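Local coordinates for protein transcriptional regulator, TetR family (Myxococcus xanthus, PDB 5K7F) that probably acts as a DNA-binding transcriptional regulator of the TetR family, responding to isovaleryl coenzyme A in the control of its alternative biosynthesis, at residues L74-E77 with Q78-R82; L93-C96 with M97-I101. One frame throughout, in Å; residues are numbered along the deposited sequence.

Contact 1: L74-E77 with Q78-R82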
ATOM      1  N   LEU A  74       6.686   7.640 -15.852  1.00 10.75           N
ATOM      2  CA  LEU A  74       7.209   6.285 -15.851  1.00 11.35           C
ATOM      3  C   LEU A  74       6.105   5.260 -16.079  1.00 13.12           C
ATOM      4  O   LEU A  74       6.343   4.247 -16.744  1.00 11.81           O
ATOM      5  CB  LEU A  74       7.943   5.987 -14.547  1.00  9.90           C
ATOM      6  CG  LEU A  74       9.245   6.727 -14.367  1.00 12.07           C
ATOM      7  CD1 LEU A  74       9.920   6.395 -13.037  1.00  9.49           C
ATOM      8  CD2 LEU A  74      10.199   6.393 -15.592  1.00 10.33           C
ATOM      9  N   PHE A  75       4.915   5.462 -15.482  1.00  9.68           N
ATOM     10  CA  PHE A  75       3.773   4.590 -15.806  1.00 10.04           C
ATOM     11  C   PHE A  75       3.499   4.557 -17.320  1.00 16.27           C
ATOM     12  O   PHE A  75       3.221   3.494 -17.888  1.00 11.36           O
ATOM     13  CB  PHE A  75       2.516   5.013 -14.998  1.00  7.78           C
ATOM     14  CG  PHE A  75       2.418   4.344 -13.625  1.00  8.25           C
ATOM     15  CD1 PHE A  75       1.784   3.106 -13.483  1.00 12.01           C
ATOM     16  CD2 PHE A  75       2.960   4.936 -12.479  1.00 10.83           C
ATOM     17  CE1 PHE A  75       1.681   2.496 -12.273  1.00  9.26           C
ATOM     18  CE2 PHE A  75       2.882   4.297 -11.228  1.00 10.31           C
ATOM     19  CZ  PHE A  75       2.248   3.069 -11.137  1.00  6.76           C
ATOM     20  N   GLU A  76       3.573   5.699 -18.001  1.00 13.06           N
ATOM     21  CA  GLU A  76       3.464   5.696 -19.460  1.00 15.65           C
ATOM     22  C   GLU A  76       4.614   4.934 -20.125  1.00 18.78           C
ATOM     23  O   GLU A  76       4.404   4.076 -20.987  1.00 14.35           O
ATOM     24  CB  GLU A  76       3.440   7.135 -19.988  1.00 20.72           C
ATOM     25  CG  GLU A  76       3.500   7.220 -21.510  1.00 26.18           C
ATOM     26  CD  GLU A  76       2.257   6.658 -22.193  1.00 31.44           C
ATOM     27  OE1 GLU A  76       1.182   6.555 -21.529  1.00 26.52           O
ATOM     28  OE2 GLU A  76       2.364   6.353 -23.408  1.00 27.42           O
ATOM     29  N   GLU A  77       5.845   5.264 -19.753  1.00 15.56           N
ATOM     30  CA  GLU A  77       7.008   4.776 -20.474  1.00 12.37           C
ATOM     31  C   GLU A  77       7.287   3.306 -20.194  1.00 12.88           C
ATOM     32  O   GLU A  77       7.756   2.571 -21.081  1.00 15.23           O
ATOM     33  CB  GLU A  77       8.198   5.633 -20.088  1.00 11.70           C
ATOM     34  CG  GLU A  77       7.981   7.069 -20.504  1.00 18.28           C
ATOM     35  CD  GLU A  77       9.131   7.972 -20.120  1.00 23.39           C
ATOM     36  OE1 GLU A  77      10.135   7.466 -19.557  1.00 25.28           O
ATOM     37  OE2 GLU A  77       9.024   9.188 -20.400  1.00 22.62           O
ATOM     38  N   GLN A  78       7.050   2.872 -18.965  1.00 12.70           N
ATOM     39  CA  GLN A  78       7.397   1.525 -18.556  1.00 10.04           C
ATOM     40  C   GLN A  78       6.211   0.585 -18.513  1.00  8.71           C
ATOM     41  O   GLN A  78       6.417  -0.618 -18.335  1.00  9.01           O
ATOM     42  CB  GLN A  78       8.056   1.535 -17.178  1.00  7.54           C
ATOM     43  CG  GLN A  78       9.345   2.287 -17.078  1.00 10.29           C
ATOM     44  CD  GLN A  78      10.423   1.642 -17.960  1.00 13.30           C
ATOM     45  OE1 GLN A  78      10.627   0.413 -17.899  1.00 17.04           O
ATOM     46  NE2 GLN A  78      11.105   2.442 -18.763  1.00 12.88           N
ATOM     47  N   VAL A  79       4.983   1.085 -18.612  1.00 13.57           N
ATOM     48  CA  VAL A  79       3.828   0.204 -18.490  1.00  7.99           C
ATOM     49  C   VAL A  79       2.881   0.406 -19.673  1.00  8.26           C
ATOM     50  O   VAL A  79       2.799  -0.446 -20.553  1.00  9.04           O
ATOM     51  CB  VAL A  79       3.107   0.407 -17.140  1.00  6.50           C
ATOM     52  CG1 VAL A  79       1.913  -0.514 -17.057  1.00 12.23           C
ATOM     53  CG2 VAL A  79       4.034   0.173 -15.955  1.00  7.58           C
ATOM     54  N   LEU A  80       2.186   1.546 -19.724  1.00  9.00           N
ATOM     55  CA  LEU A  80       1.123   1.727 -20.722  1.00  9.47           C
ATOM     56  C   LEU A  80       1.617   1.606 -22.163  1.00 13.61           C
ATOM     57  O   LEU A  80       0.969   0.977 -23.014  1.00 15.56           O
ATOM     58  CB  LEU A  80       0.468   3.082 -20.539  1.00 14.78           C
ATOM     59  CG  LEU A  80      -0.377   3.177 -19.324  1.00 11.29           C
ATOM     60  CD1 LEU A  80      -0.846   4.610 -19.223  1.00 19.68           C
ATOM     61  CD2 LEU A  80      -1.593   2.268 -19.428  1.00 19.70           C
ATOM     62  N   SER A  81       2.724   2.247 -22.484  1.00  9.67           N
ATOM     63  CA  SER A  81       3.182   2.224 -23.868  1.00 18.42           C
ATOM     64  C   SER A  81       3.553   0.817 -24.288  1.00 12.76           C
ATOM     65  O   SER A  81       3.582   0.527 -25.484  1.00 20.50           O
ATOM     66  CB  SER A  81       4.348   3.179 -24.046  1.00  9.77           C
ATOM     67  OG  SER A  81       5.484   2.784 -23.288  1.00 16.67           O
ATOM     68  N   ARG A  82       3.773  -0.068 -23.325  1.00 11.18           N
ATOM     69  CA  ARG A  82       4.149  -1.434 -23.591  1.00  9.68           C
ATOM     70  C   ARG A  82       2.951  -2.351 -23.765  1.00 14.69           C
ATOM     71  O   ARG A  82       3.127  -3.445 -24.304  1.00 11.10           O
ATOM     72  CB  ARG A  82       5.043  -1.963 -22.471  1.00 10.73           C
ATOM     73  CG  ARG A  82       6.228  -1.054 -22.030  1.00 13.92           C
ATOM     74  CD  ARG A  82       7.395  -1.089 -22.967  1.00 17.93           C
ATOM     75  NE  ARG A  82       8.400  -0.129 -22.523  1.00 18.80           N
ATOM     76  CZ  ARG A  82       9.545   0.087 -23.140  1.00 28.68           C
ATOM     77  NH1 ARG A  82       9.852  -0.604 -24.235  1.00 19.39           N
ATOM     78  NH2 ARG A  82      10.380   1.002 -22.662  1.00 33.66           N
TER
HETATM   79  O   HOH W   1      11.466   5.271 -18.776  1.00 18.23           O
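Phe75 and Leu80 mark a shift in the helix from i+4 to i+5 pairing. Among the backbone bonds, Leu74 O still takes Gln78 N, but Phe75 O receives Leu80 N at 2.9 Å with an N-H...O angle of 165°, whereas its bond from Val79 N is weak. Glu76 O likewise pairs with Ser81 N, so the helix widens into a pi-type turn at 78-80. Two side chains also bond back to main-chain carbonyls. Ser81 OG sits between its backbone N and carbonyl carbon (chi1 64°), from where it donates to Glu76 O at 2.9 Å, giving that oxygen two donors. Arg82 NE reaches Glu77 O at 3.1 Å, in the carbonyl plane but 26° out of the guanidinium plane. One water links the polar ends, donating to Glu77 OE1 (2.7 Å) and accepting from Gln78 NE2 (2.9 Å); Glu77 OE2 is salt-bridged to Arg19. A leucine in place of Gln78 would probably leave this water without its amide donor and break the link to Glu77. Val79 CG2 makes apolar contact with Phe75 CD1 at 4.4 Å, oblique to the ring. That side of helix 60-83 packs on helices 89-105, 110-117 and 125-150, where Tyr137 meets Phe75.

Contact 2: L93-C96 with M97-I101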
ATOM      1  N   LEU A  93      -4.223  -7.180 -19.302  1.00  9.50           N
ATOM      2  CA  LEU A  93      -4.105  -7.060 -17.847  1.00  7.51           C
ATOM      3  C   LEU A  93      -2.914  -7.865 -17.323  1.00  6.27           C
ATOM      4  O   LEU A  93      -2.174  -7.396 -16.440  1.00  8.41           O
ATOM      5  CB  LEU A  93      -5.403  -7.533 -17.206  1.00 12.18           C
ATOM      6  CG  LEU A  93      -6.532  -6.496 -17.226  1.00 10.31           C
ATOM      7  CD1 LEU A  93      -7.821  -7.212 -17.017  1.00  8.70           C
ATOM      8  CD2 LEU A  93      -6.265  -5.415 -16.181  1.00 10.85           C
ATOM      9  N   ARG A  94      -2.680  -9.063 -17.898  1.00  9.10           N
ATOM     10  CA  ARG A  94      -1.547  -9.885 -17.471  1.00 10.29           C
ATOM     11  C   ARG A  94      -0.211  -9.194 -17.771  1.00  8.63           C
ATOM     12  O   ARG A  94       0.702  -9.180 -16.930  1.00  8.73           O
ATOM     13  CB  ARG A  94      -1.571 -11.241 -18.180  1.00 13.62           C
ATOM     14  CG  ARG A  94      -2.694 -12.131 -17.759  1.00 13.52           C
ATOM     15  CD  ARG A  94      -2.667 -13.475 -18.498  1.00 11.71           C
ATOM     16  NE  ARG A  94      -3.818 -14.288 -18.151  1.00 16.43           N
ATOM     17  CZ  ARG A  94      -4.528 -15.013 -19.018  1.00 20.34           C
ATOM     18  NH1 ARG A  94      -4.203 -15.036 -20.307  1.00 25.02           N
ATOM     19  NH2 ARG A  94      -5.575 -15.703 -18.590  1.00 18.38           N
ATOM     20  N   ALA A  95      -0.112  -8.582 -18.938  1.00  8.43           N
ATOM     21  CA  ALA A  95       1.108  -7.858 -19.297  1.00 14.86           C
ATOM     22  C   ALA A  95       1.255  -6.590 -18.471  1.00 14.18           C
ATOM     23  O   ALA A  95       2.376  -6.249 -18.066  1.00  8.08           O
ATOM     24  CB  ALA A  95       1.122  -7.532 -20.790  1.00 10.42           C
ATOM     25  N   CYS A  96       0.129  -5.893 -18.204  1.00 10.69           N
ATOM     26  CA  CYS A  96       0.153  -4.651 -17.438  1.00  8.97           C
ATOM     27  C   CYS A  96       0.633  -4.911 -16.019  1.00  6.23           C
ATOM     28  O   CYS A  96       1.499  -4.205 -15.488  1.00  6.23           O
ATOM     29  CB  CYS A  96      -1.226  -4.010 -17.456  1.00  8.70           C
ATOM     30  SG  CYS A  96      -1.284  -2.286 -16.923  1.00 11.05           S
ATOM     31  N   MET A  97       0.122  -5.984 -15.412  1.00  7.87           N
ATOM     32  CA  MET A  97       0.531  -6.360 -14.070  1.00  8.73           C
ATOM     33  C   MET A  97       2.019  -6.681 -14.006  1.00  6.16           C
ATOM     34  O   MET A  97       2.717  -6.244 -13.077  1.00  8.16           O
ATOM     35  CB  MET A  97      -0.261  -7.569 -13.591  1.00 10.67           C
ATOM     36  CG  MET A  97       0.090  -7.917 -12.142  1.00  9.17           C
ATOM     37  SD  MET A  97      -0.993  -9.183 -11.458  1.00 10.54           S
ATOM     38  CE  MET A  97      -1.927  -8.198 -10.322  1.00 10.46           C
ATOM     39  N   ARG A  98       2.513  -7.483 -14.963  1.00  8.11           N
ATOM     40  CA  ARG A  98       3.932  -7.822 -14.952  1.00  6.60           C
ATOM     41  C   ARG A  98       4.798  -6.565 -15.105  1.00  7.09           C
ATOM     42  O   ARG A  98       5.699  -6.322 -14.283  1.00  8.10           O
ATOM     43  CB  ARG A  98       4.226  -8.852 -16.034  1.00  9.73           C
ATOM     44  CG  ARG A  98       5.666  -9.356 -16.053  1.00 12.26           C
ATOM     45  CD  ARG A  98       5.829 -10.430 -17.121  1.00 14.60           C
ATOM     46  NE  ARG A  98       7.097 -11.173 -17.046  1.00 16.75           N
ATOM     47  CZ  ARG A  98       7.343 -12.220 -16.253  1.00 22.04           C
ATOM     48  NH1 ARG A  98       6.435 -12.691 -15.379  1.00 13.80           N
ATOM     49  NH2 ARG A  98       8.521 -12.813 -16.343  1.00 17.16           N
ATOM     50  N   HIS A  99       4.484  -5.715 -16.082  1.00  5.53           N
ATOM     51  CA  HIS A  99       5.243  -4.465 -16.231  1.00  5.51           C
ATOM     52  C   HIS A  99       5.165  -3.578 -14.987  1.00  8.74           C
ATOM     53  O   HIS A  99       6.167  -2.967 -14.585  1.00  9.30           O
ATOM     54  CB  HIS A  99       4.750  -3.712 -17.460  1.00  5.40           C
ATOM     55  CG  HIS A  99       5.265  -4.281 -18.773  1.00 10.71           C
ATOM     56  ND1 HIS A  99       6.591  -4.246 -19.141  1.00 15.54           N
ATOM     57  CD2 HIS A  99       4.623  -4.943 -19.766  1.00  9.38           C
ATOM     58  CE1 HIS A  99       6.739  -4.829 -20.323  1.00 15.25           C
ATOM     59  NE2 HIS A  99       5.555  -5.256 -20.733  1.00 18.19           N
ATOM     60  N   ASN A 100       3.974  -3.468 -14.370  1.00  4.51           N
ATOM     61  CA  ASN A 100       3.830  -2.634 -13.173  1.00  9.13           C
ATOM     62  C   ASN A 100       4.680  -3.172 -12.005  1.00  8.42           C
ATOM     63  O   ASN A 100       5.257  -2.404 -11.233  1.00  9.45           O
ATOM     64  CB  ASN A 100       2.351  -2.555 -12.801  1.00  8.40           C
ATOM     65  CG  ASN A 100       1.979  -1.358 -11.961  1.00 11.68           C
ATOM     66  OD1 ASN A 100       0.838  -0.918 -12.046  1.00  7.01           O
ATOM     67  ND2 ASN A 100       2.896  -0.833 -11.160  1.00  9.23           N
ATOM     68  N   ILE A 101       4.760  -4.494 -11.846  1.00  4.81           N
ATOM     69  CA  ILE A 101       5.542  -5.044 -10.751  1.00  5.00           C
ATOM     70  C   ILE A 101       7.014  -4.730 -10.959  1.00 10.10           C
ATOM     71  O   ILE A 101       7.752  -4.427 -10.010  1.00 12.32           O
ATOM     72  CB  ILE A 101       5.299  -6.559 -10.628  1.00 15.52           C
ATOM     73  CG1 ILE A 101       3.905  -6.840 -10.091  1.00  5.01           C
ATOM     74  CG2 ILE A 101       6.328  -7.227  -9.674  1.00 11.73           C
ATOM     75  CD1 ILE A 101       3.436  -8.265 -10.275  1.00  5.63           C
TER
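His99 lays its ring carbon CD2 alongside the carbonyl of Ala95, 3.1 Å from Ala95 O. The approach is oblique to the ring, and the chi1 of -77° sets CG beside the backbone N, which keeps the imidazole near that carbonyl. Ala95 O is also the acceptor for His99 N, at 2.9 Å and a nearly straight 174°.

The remaining side chains go to different neighbours. Cys96 holds SG anti to its backbone N, and its side chain packs on Tyr137 and Phe140. Met97 sets its CB 3.4 Å from Leu93 O, then runs outward with CG anti to the backbone N (chi1 -176°) to meet Phe166, Met169, Met192 and Val193. Asn100 CB lies 3.3 Å from Cys96 O, the acceptor of Asn100 N at 2.8 Å; its OD1 bonds to Tyr137 OH, which supplies a partner for this buried amide oxygen. Arg94 and Arg98 extend from the helix to separate partners, Phe197 O and the carboxylate of Asp190.

The four backbone bonds across the segments, from Leu93 O to Met97 N through Cys96 O to Asn100 N, are all fairly straight. This i to i+4 ladder, with side chains spread to surrounding helices, is that of a regular alpha helix, here one of the helices of the C-terminal domain of a TetR-family regulator.

Overall arrangement
Contact 1 closes before contact 2 opens: residues 74-82 lie near the end of helix 60-83, and residues 93-101 occupy the middle of helix 89-105, the next helix in the chain. Their centres are 10 Å apart, and the two helices touch directly. Phe75 CE1 comes to 3.5 Å from Asn100 OD1, Val79 CG1 to 3.7 Å from Cys96 SG, and Arg82 CB to 3.8 Å from His99 NE2. Tyr137 of helix 125-150 reaches both contacts. Because helix 60-83 follows the predicted helix-turn-helix at 38-57, this packing joins the helix leading from the DNA-binding region to the C-terminal bundle.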